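Local atomic coordinates of Non-structural protein 9 (Avian infectious bronchitis virus, PDB entry 5C94), a protein that probably binds single-stranded RNA as a homodimer within the coronavirus replication machinery. Residues G13-A18 with C34-I39. Sequence-based numbering, arbitrary orientation.
Sequences GVKTKA and CYYTSI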
# COMPACT_ATOMS: atom_id res chain seq x y z
N GLY A 13 -4.84 7.98 2.38
CA GLY A 13 -3.63 8.76 2.24
C GLY A 13 -2.48 8.19 3.02
O GLY A 13 -2.67 7.35 3.90
N VAL A 14 -1.27 8.63 2.69
CA VAL A 14 -0.10 8.31 3.48
C VAL A 14 0.63 9.62 3.71
O VAL A 14 0.98 10.31 2.77
CB VAL A 14 0.85 7.30 2.79
CG1 VAL A 14 2.13 7.15 3.58
CG2 VAL A 14 0.16 5.95 2.58
N LYS A 15 0.83 9.96 4.97
CA LYS A 15 1.53 11.18 5.31
C LYS A 15 2.80 10.88 6.11
O LYS A 15 3.00 9.76 6.59
CB LYS A 15 0.62 12.12 6.10
CG LYS A 15 -0.45 12.81 5.25
CD LYS A 15 -1.44 13.52 6.15
CE LYS A 15 -2.24 14.57 5.42
NZ LYS A 15 -3.17 15.24 6.38
N THR A 16 3.61 11.91 6.27
CA THR A 16 4.95 11.80 6.82
C THR A 16 5.17 12.88 7.86
O THR A 16 4.75 14.01 7.66
CB THR A 16 5.99 11.87 5.67
OG1 THR A 16 6.34 10.54 5.28
CG2 THR A 16 7.22 12.61 6.05
N LYS A 17 5.78 12.53 9.00
CA LYS A 17 6.21 13.54 9.97
C LYS A 17 7.37 12.99 10.81
O LYS A 17 7.58 11.78 10.87
CB LYS A 17 5.04 14.01 10.86
CG LYS A 17 4.65 13.05 11.99
CD LYS A 17 3.36 13.47 12.70
CE LYS A 17 2.73 12.28 13.48
NZ LYS A 17 1.37 12.57 14.06
N ALA A 18 8.13 13.88 11.44
CA ALA A 18 9.21 13.43 12.29
C ALA A 18 8.66 12.81 13.55
O ALA A 18 7.55 13.15 13.99
CB ALA A 18 10.16 14.56 12.64
N CYS A 34 8.11 8.98 10.55
CA CYS A 34 7.01 8.03 10.64
C CYS A 34 5.97 8.21 9.51
O CYS A 34 5.80 9.29 8.97
CB CYS A 34 6.33 8.10 12.02
SG CYS A 34 5.07 9.34 12.25
N TYR A 35 5.32 7.11 9.15
CA TYR A 35 4.31 7.11 8.11
C TYR A 35 2.97 6.88 8.78
O TYR A 35 2.82 5.99 9.62
CB TYR A 35 4.60 6.02 7.07
CG TYR A 35 5.81 6.31 6.21
CD1 TYR A 35 7.10 6.27 6.75
CD2 TYR A 35 5.68 6.63 4.86
CE1 TYR A 35 8.22 6.55 5.97
CE2 TYR A 35 6.78 6.91 4.07
CZ TYR A 35 8.05 6.87 4.63
OH TYR A 35 9.15 7.16 3.84
N TYR A 36 1.98 7.69 8.41
CA TYR A 36 0.66 7.48 8.96
C TYR A 36 -0.44 7.70 7.93
O TYR A 36 -0.32 8.46 6.96
CB TYR A 36 0.43 8.37 10.19
CG TYR A 36 0.51 9.87 9.98
CD1 TYR A 36 1.73 10.52 9.85
CD2 TYR A 36 -0.65 10.65 9.97
CE1 TYR A 36 1.81 11.90 9.68
CE2 TYR A 36 -0.59 12.03 9.80
CZ TYR A 36 0.65 12.65 9.66
OH TYR A 36 0.74 14.02 9.48
N THR A 37 -1.53 6.98 8.14
CA THR A 37 -2.66 7.12 7.27
C THR A 37 -3.83 7.65 8.09
O THR A 37 -3.69 7.91 9.30
CB THR A 37 -3.00 5.80 6.58
OG1 THR A 37 -4.09 6.02 5.68
CG2 THR A 37 -3.36 4.73 7.61
N SER A 38 -4.97 7.85 7.44
CA SER A 38 -6.14 8.31 8.16
C SER A 38 -7.22 7.24 8.09
O SER A 38 -7.55 6.75 7.01
CB SER A 38 -6.65 9.63 7.58
OG SER A 38 -7.75 10.13 8.33
N ILE A 39 -7.76 6.86 9.25
CA ILE A 39 -8.85 5.90 9.28
C ILE A 39 -9.96 6.39 10.20
O ILE A 39 -9.73 6.64 11.38
CB ILE A 39 -8.37 4.53 9.77
CG1 ILE A 39 -7.18 4.04 8.92
CG2 ILE A 39 -9.52 3.55 9.75
CD1 ILE A 39 -6.52 2.76 9.44
O HOH W 1 2.70 15.62 8.09
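The ring of Tyr36 reaches across to the neighbouring strand and lies between two lysines. Lys15 CB packs under one face, 3.8 Å from the ring centroid in a CH-pi contact, and Lys17 NZ stands over the opposite face in a cation-pi contact, 4.5 Å from the centroid. With chi1 at 61°, Tyr36 CG sits between its own backbone N and carbonyl carbon, which swings the ring over the partner strand. On this same face Lys17 lays its CG against Cys34 SG at 3.7 Å.

The tight part is the antiparallel ladder, with Cys34 and Thr37 buried: Lys15 and Tyr36 exchange two backbone hydrogen bonds, the N-H of Lys15 pointing almost straight at Tyr36 O (173° at the hydrogen), Lys17 and Cys34 exchange two more, and Thr37 OG1 donates to Gly13 O at 2.6 Å.

Exposed Lys15 and Thr16 form the looser, solvent side. The Lys15 chain runs extended past the Tyr36 ring, its amine ending beyond, and a water bridges Thr16 O and Tyr36 OH. On the Thr16-Tyr35 face, Thr16 OG1 lies over the Tyr35 ring, while Val14 CG1 meets the ring edge at Tyr35 CD2, 3.8 Å away.

In this nsp9-barrel hairpin, Val14, Tyr35 and Thr37 pack on helix 99-109, and strand 42-50 continues the sheet beyond 34-39.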